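Local coordinates for transcriptional regulators (LACI-FAMILY TRANSCRIPTIONAL REGULATORY PROTEIN) (Corynebacterium glutamicum, PDB 3GYB), which probably binds regulatory DNA as a LacI-family transcription factor, with a periplasmic-binding-protein-like domain that carries a magnesium ion in this crystal form, at residues A[10-15]-A[65-70]; A[120-125]-A[148-153]. All blocks are in the same frame, centred on the assembly; numbering follows the deposited sequence.

Overall arrangement
Contact 1 and contact 2 both pair neighbouring parallel strands, one pair in each half of the chain, on opposite sides of its centre and about 27 Å apart between contact centres. Contact 1 joins 7-12 to 63-67 inside the N-terminal half, where most touching residues are buried and each strand has another neighbour. Contact 2 joins 121-124 to 150-151, the outermost strand of this chain on that side, and is only partly buried. Both combine backbone bonds, a side-chain amide and waters. Contact 1 adds apolar strand faces and a carboxylate beside the Gln68 amide; contact 2 adds an asparagine-to-backbone bond and an arginine at the sheet edge.

Contact 1 of 2, residues A[10-15]-A[65-70]; sequences VLIDDY and IIAQDI
The side-chain amide of Gln68 has Leu11 against one face and the Asp13 carboxylate on the other side, displaced toward CG. Leu11 places its CB 3.5 Å from Gln68 CD, and its CD2 extends beneath the same face. The Asp13 carboxylate is turned only 9° from the amide plane, and Asp13 OD1 rests 3.5 Å from Gln68 CG. Gln68 CG stands beside its own backbone N (chi1 -79°), and the extended chain beyond it carries the amide over Leu11. Leu11 and Gln68 also both pack on Pro52 of helix 52-57.

The carboxylate edge is bound as well. Asp69 N donates to Asp13 OD2 at 3.2 Å, on the syn side and 17° out of plane. A water donates to Asp13 OD1 and to Asp69 O, each at 2.7 Å. Another water accepts from Asp13 N and lies within bonding distance of Ala67 O. Asp69 turns its own OD1 to the backbone N of Gly129, at the start of helix 129-144.

Behind this polar end the strands run nearly parallel. Leu11 lends both backbone groups: its N bonds Ile65 O at 2.9 Å, and its O receives Ala67 N at 2.7 Å. Val10, Ile65, Ile12 and Ala67 lie on the other face of the sheet from Leu11, with Ile12 CG2 4.3 Å from Ala67 CB. Strand 37-41 flanks 7-12 on its far side.

Central parallel strands giving way to polar loops at their C-terminal ends are characteristic of the N-terminal subdomain in the periplasmic-binding-protein fold. In LacI relatives such loops border the effector cleft between subdomains, and the Asp69-Gly129 bond, which reaches the first residue of a C-terminal-half helix, fits that placement.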
loop_
_atom_site.group_PDB
_atom_site.type_symbol
_atom_site.label_atom_id
_atom_site.label_comp_id
_atom_site.label_asym_id
_atom_site.label_seq_id
_atom_site.Cartn_x
_atom_site.Cartn_y
_atom_site.Cartn_z
ATOM N N VAL A 10 6.268 -10.967 -11.680
ATOM C CA VAL A 10 6.919 -10.252 -10.597
ATOM C C VAL A 10 6.366 -10.779 -9.278
ATOM O O VAL A 10 5.167 -10.677 -9.014
ATOM C CB VAL A 10 6.660 -8.734 -10.703
ATOM C CG1 VAL A 10 7.407 -8.001 -9.597
ATOM C CG2 VAL A 10 7.110 -8.229 -12.071
ATOM N N LEU A 11 7.239 -11.350 -8.452
ATOM C CA LEU A 11 6.813 -11.903 -7.173
ATOM C C LEU A 11 7.090 -10.992 -5.985
ATOM O O LEU A 11 8.229 -10.585 -5.755
ATOM C CB LEU A 11 7.490 -13.260 -6.932
ATOM C CG LEU A 11 6.930 -14.475 -7.677
ATOM C CD1 LEU A 11 7.056 -14.296 -9.185
ATOM C CD2 LEU A 11 7.685 -15.710 -7.225
ATOM N N ILE A 12 6.041 -10.664 -5.234
ATOM C CA ILE A 12 6.194 -9.834 -4.045
ATOM C C ILE A 12 5.533 -10.583 -2.900
ATOM O O ILE A 12 4.798 -11.543 -3.129
ATOM C CB ILE A 12 5.522 -8.456 -4.197
ATOM C CG1 ILE A 12 4.022 -8.635 -4.428
ATOM C CG2 ILE A 12 6.175 -7.689 -5.342
ATOM C CD1 ILE A 12 3.233 -7.344 -4.289
ATOM N N ASP A 13 5.785 -10.158 -1.669
ATOM C CA ASP A 13 5.203 -10.852 -0.532
ATOM C C ASP A 13 3.804 -10.440 -0.120
ATOM O O ASP A 13 2.922 -11.285 0.018
ATOM C CB ASP A 13 6.093 -10.711 0.706
ATOM C CG ASP A 13 7.325 -11.574 0.640
ATOM O OD1 ASP A 13 7.183 -12.776 0.343
ATOM O OD2 ASP A 13 8.427 -11.051 0.891
ATOM N N ASP A 14 3.603 -9.142 0.061
ATOM C CA ASP A 14 2.332 -8.650 0.579
ATOM C C ASP A 14 1.936 -7.287 0.006
ATOM O O ASP A 14 2.702 -6.335 0.073
ATOM C CB ASP A 14 2.509 -8.583 2.100
ATOM C CG ASP A 14 1.267 -8.160 2.840
ATOM O OD1 ASP A 14 0.254 -7.819 2.204
ATOM O OD2 ASP A 14 1.329 -8.172 4.088
ATOM N N TYR A 15 0.732 -7.198 -0.553
ATOM C CA TYR A 15 0.252 -5.940 -1.119
ATOM C C TYR A 15 0.123 -4.851 -0.051
ATOM O O TYR A 15 0.103 -3.661 -0.374
ATOM C CB TYR A 15 -1.102 -6.151 -1.809
ATOM C CG TYR A 15 -0.989 -6.761 -3.188
ATOM C CD1 TYR A 15 -0.434 -6.034 -4.241
ATOM C CD2 TYR A 15 -1.411 -8.065 -3.437
ATOM C CE1 TYR A 15 -0.298 -6.590 -5.509
ATOM C CE2 TYR A 15 -1.277 -8.636 -4.709
ATOM C CZ TYR A 15 -0.718 -7.888 -5.735
ATOM O OH TYR A 15 -0.569 -8.431 -6.989
ATOM N N ILE A 65 10.964 -11.784 -12.023
ATOM C CA ILE A 65 11.643 -10.918 -11.073
ATOM C C ILE A 65 11.158 -11.424 -9.718
ATOM O O ILE A 65 9.953 -11.446 -9.458
ATOM C CB ILE A 65 11.233 -9.428 -11.225
ATOM C CG1 ILE A 65 11.747 -8.866 -12.552
ATOM C CG2 ILE A 65 11.785 -8.624 -10.050
ATOM C CD1 ILE A 65 13.275 -8.782 -12.653
ATOM N N ILE A 66 12.082 -11.863 -8.873
ATOM C CA ILE A 66 11.712 -12.361 -7.555
ATOM C C ILE A 66 12.008 -11.297 -6.509
ATOM O O ILE A 66 13.163 -11.058 -6.154
ATOM C CB ILE A 66 12.486 -13.646 -7.205
ATOM C CG1 ILE A 66 12.211 -14.714 -8.265
ATOM C CG2 ILE A 66 12.068 -14.152 -5.834
ATOM C CD1 ILE A 66 13.014 -15.982 -8.071
ATOM N N ALA A 67 10.953 -10.649 -6.027
ATOM C CA ALA A 67 11.099 -9.608 -5.018
ATOM C C ALA A 67 10.444 -10.075 -3.725
ATOM O O ALA A 67 9.851 -9.285 -2.989
ATOM C CB ALA A 67 10.461 -8.316 -5.506
ATOM N N GLN A 68 10.550 -11.378 -3.477
ATOM C CA GLN A 68 10.004 -12.023 -2.285
ATOM C C GLN A 68 11.161 -12.537 -1.439
ATOM O O GLN A 68 12.270 -12.739 -1.941
ATOM C CB GLN A 68 9.127 -13.221 -2.665
ATOM C CG GLN A 68 7.717 -12.897 -3.133
ATOM C CD GLN A 68 6.950 -14.141 -3.556
ATOM O OE1 GLN A 68 5.754 -14.082 -3.862
ATOM N NE2 GLN A 68 7.640 -15.277 -3.583
ATOM N N ASP A 69 10.891 -12.755 -0.157
ATOM C CA ASP A 69 11.893 -13.273 0.761
ATOM C C ASP A 69 11.795 -14.795 0.731
ATOM O O ASP A 69 10.881 -15.375 1.318
ATOM C CB ASP A 69 11.623 -12.765 2.179
ATOM C CG ASP A 69 12.704 -13.174 3.160
ATOM O OD1 ASP A 69 13.862 -12.746 2.979
ATOM O OD2 ASP A 69 12.396 -13.924 4.110
ATOM N N ILE A 70 12.725 -15.438 0.032
ATOM C CA ILE A 70 12.727 -16.895 -0.072
ATOM C C ILE A 70 14.110 -17.467 0.223
ATOM O O ILE A 70 15.072 -16.723 0.416
ATOM C CB ILE A 70 12.290 -17.357 -1.483
ATOM C CG1 ILE A 70 10.896 -16.811 -1.805
ATOM C CG2 ILE A 70 12.289 -18.879 -1.557
ATOM C CD1 ILE A 70 10.403 -17.156 -3.199
HETATM O O HOH W 1 8.088 -8.501 -1.128
HETATM O O HOH W 2 8.349 -14.649 1.921
#

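Contact 2 of 2, residues A[120-125]-A[148-153]; sequences HIAHLR and EPLSND
Leu150 O is approached by two groups of the neighbouring strand: His123 N donates to it at 2.8 Å, in the carbonyl plane, and Ala122 CA offers a C-H contact at 3.2 Å. His123 also accepts, through its O, but only a weak bond from Asn152 N, so the backbone pairing is already fading.

The Asn152 side chain takes over. With CG placed between the backbone N and the carbonyl carbon (chi1 61°), OD1 turns back to the chain just beyond strand 121-124 and receives Arg125 N on a lone pair, at 2.9 Å and nearly straight (165°). Asn152 ND2 donates to Glu166 and to a water that also binds Arg125 O, which fixes the rotation of the amide. Leu124 lies over one amide face, CD2 4.1 Å from Asn152 CG.

Arg125 bends at chi3 as it passes Asn152, its CD 3.1 Å from Asn152 O. A water at the guanidinium edge accepts from Arg125 NH1 and donates to Asn152 O, while Phe135 adds a cation-pi contact.

On the face of the sheet carrying His123 and Ser151, Ser151 OG sits 3.4 Å from His123 CB and near the ring edge. His123 ND1 is bonded to Phe181 O, and the rings of Phe138 and Phe181 meet the imidazole. On the other face, Ala122 CB touches Leu150 CD2 at 4.2 Å.

Helix 129-144 connects strand 121-124 to the short, weakly bonded parallel strand 150-151, making a beta-alpha-beta crossover, the repeating unit of the C-terminal subdomain in periplasmic-binding-protein-like regulators.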
loop_
_atom_site.group_PDB
_atom_site.type_symbol
_atom_site.label_atom_id
_atom_site.label_comp_id
_atom_site.label_asym_id
_atom_site.label_seq_id
_atom_site.Cartn_x
_atom_site.Cartn_y
_atom_site.Cartn_z
ATOM N N HIS A 120 19.551 5.665 24.259
ATOM C CA HIS A 120 18.652 4.540 24.501
ATOM C C HIS A 120 17.843 4.350 23.225
ATOM O O HIS A 120 16.701 4.799 23.108
ATOM C CB HIS A 120 17.741 4.833 25.694
ATOM C CG HIS A 120 18.461 4.803 27.006
ATOM N ND1 HIS A 120 19.005 3.648 27.524
ATOM C CD2 HIS A 120 18.776 5.792 27.876
ATOM C CE1 HIS A 120 19.628 3.927 28.656
ATOM N NE2 HIS A 120 19.504 5.220 28.893
ATOM N N ILE A 121 18.470 3.679 22.267
ATOM C CA ILE A 121 17.887 3.434 20.958
ATOM C C ILE A 121 17.445 1.989 20.817
ATOM O O ILE A 121 18.173 1.067 21.185
ATOM C CB ILE A 121 18.921 3.751 19.859
ATOM C CG1 ILE A 121 19.340 5.220 19.965
ATOM C CG2 ILE A 121 18.347 3.430 18.488
ATOM C CD1 ILE A 121 20.575 5.581 19.148
ATOM N N ALA A 122 16.246 1.794 20.281
ATOM C CA ALA A 122 15.730 0.446 20.092
ATOM C C ALA A 122 15.457 0.166 18.621
ATOM O O ALA A 122 15.188 1.081 17.842
ATOM C CB ALA A 122 14.459 0.253 20.903
ATOM N N HIS A 123 15.527 -1.109 18.254
ATOM C CA HIS A 123 15.284 -1.536 16.880
ATOM C C HIS A 123 14.107 -2.496 16.802
ATOM O O HIS A 123 14.024 -3.444 17.581
ATOM C CB HIS A 123 16.527 -2.239 16.325
ATOM C CG HIS A 123 16.336 -2.843 14.966
ATOM N ND1 HIS A 123 16.077 -2.086 13.844
ATOM C CD2 HIS A 123 16.421 -4.126 14.541
ATOM C CE1 HIS A 123 16.018 -2.875 12.786
ATOM N NE2 HIS A 123 16.223 -4.118 13.182
ATOM N N LEU A 124 13.184 -2.236 15.880
ATOM C CA LEU A 124 12.049 -3.132 15.680
ATOM C C LEU A 124 12.463 -4.011 14.513
ATOM O O LEU A 124 12.569 -3.540 13.384
ATOM C CB LEU A 124 10.784 -2.346 15.326
ATOM C CG LEU A 124 10.209 -1.525 16.473
ATOM C CD1 LEU A 124 9.017 -0.710 15.985
ATOM C CD2 LEU A 124 9.795 -2.467 17.597
ATOM N N ARG A 125 12.698 -5.289 14.775
ATOM C CA ARG A 125 13.156 -6.169 13.712
ATOM C C ARG A 125 12.107 -6.951 12.939
ATOM O O ARG A 125 10.961 -7.082 13.360
ATOM C CB ARG A 125 14.230 -7.129 14.250
ATOM C CG ARG A 125 13.813 -7.979 15.422
ATOM C CD ARG A 125 15.007 -8.752 16.003
ATOM N NE ARG A 125 15.733 -9.521 14.993
ATOM C CZ ARG A 125 16.673 -10.423 15.270
ATOM N NH1 ARG A 125 17.005 -10.676 16.530
ATOM N NH2 ARG A 125 17.278 -11.078 14.287
ATOM N N GLU A 148 24.919 -0.061 23.952
ATOM C CA GLU A 148 24.378 -1.411 24.000
ATOM C C GLU A 148 23.083 -1.407 23.200
ATOM O O GLU A 148 22.146 -0.676 23.525
ATOM C CB GLU A 148 24.096 -1.830 25.445
ATOM C CG GLU A 148 23.600 -3.269 25.575
ATOM C CD GLU A 148 24.637 -4.293 25.130
ATOM O OE1 GLU A 148 24.255 -5.452 24.862
ATOM O OE2 GLU A 148 25.836 -3.945 25.057
ATOM N N PRO A 149 23.014 -2.223 22.142
ATOM C CA PRO A 149 21.797 -2.264 21.328
ATOM C C PRO A 149 20.623 -2.923 22.040
ATOM O O PRO A 149 20.803 -3.759 22.927
ATOM C CB PRO A 149 22.237 -3.042 20.092
ATOM C CG PRO A 149 23.238 -4.012 20.664
ATOM C CD PRO A 149 24.044 -3.129 21.599
ATOM N N LEU A 150 19.418 -2.527 21.647
ATOM C CA LEU A 150 18.196 -3.082 22.200
ATOM C C LEU A 150 17.249 -3.317 21.036
ATOM O O LEU A 150 17.044 -2.427 20.215
ATOM C CB LEU A 150 17.551 -2.110 23.190
ATOM C CG LEU A 150 16.167 -2.511 23.709
ATOM C CD1 LEU A 150 16.253 -3.805 24.507
ATOM C CD2 LEU A 150 15.614 -1.395 24.578
ATOM N N SER A 151 16.687 -4.519 20.962
ATOM C CA SER A 151 15.755 -4.865 19.894
ATOM C C SER A 151 14.698 -5.800 20.453
ATOM O O SER A 151 14.898 -6.418 21.503
ATOM C CB SER A 151 16.480 -5.585 18.749
ATOM O OG SER A 151 17.545 -4.813 18.228
ATOM N N ASN A 152 13.570 -5.901 19.758
ATOM C CA ASN A 152 12.525 -6.814 20.192
ATOM C C ASN A 152 12.922 -8.179 19.623
ATOM O O ASN A 152 13.913 -8.282 18.902
ATOM C CB ASN A 152 11.147 -6.344 19.689
ATOM C CG ASN A 152 11.053 -6.274 18.177
ATOM O OD1 ASN A 152 12.017 -5.943 17.495
ATOM N ND2 ASN A 152 9.866 -6.570 17.646
ATOM N N ASP A 153 12.171 -9.223 19.951
ATOM C CA ASP A 153 12.497 -10.573 19.488
ATOM C C ASP A 153 11.691 -11.020 18.273
ATOM O O ASP A 153 11.986 -12.049 17.660
ATOM C CB ASP A 153 12.278 -11.561 20.629
ATOM C CG ASP A 153 10.926 -11.387 21.283
ATOM O OD1 ASP A 153 9.902 -11.579 20.591
ATOM O OD2 ASP A 153 10.889 -11.047 22.485
HETATM O O HOH W 3 19.771 0.986 23.430
HETATM O O HOH W 4 9.121 -5.591 15.071
HETATM O O HOH W 5 16.087 -9.825 18.999
#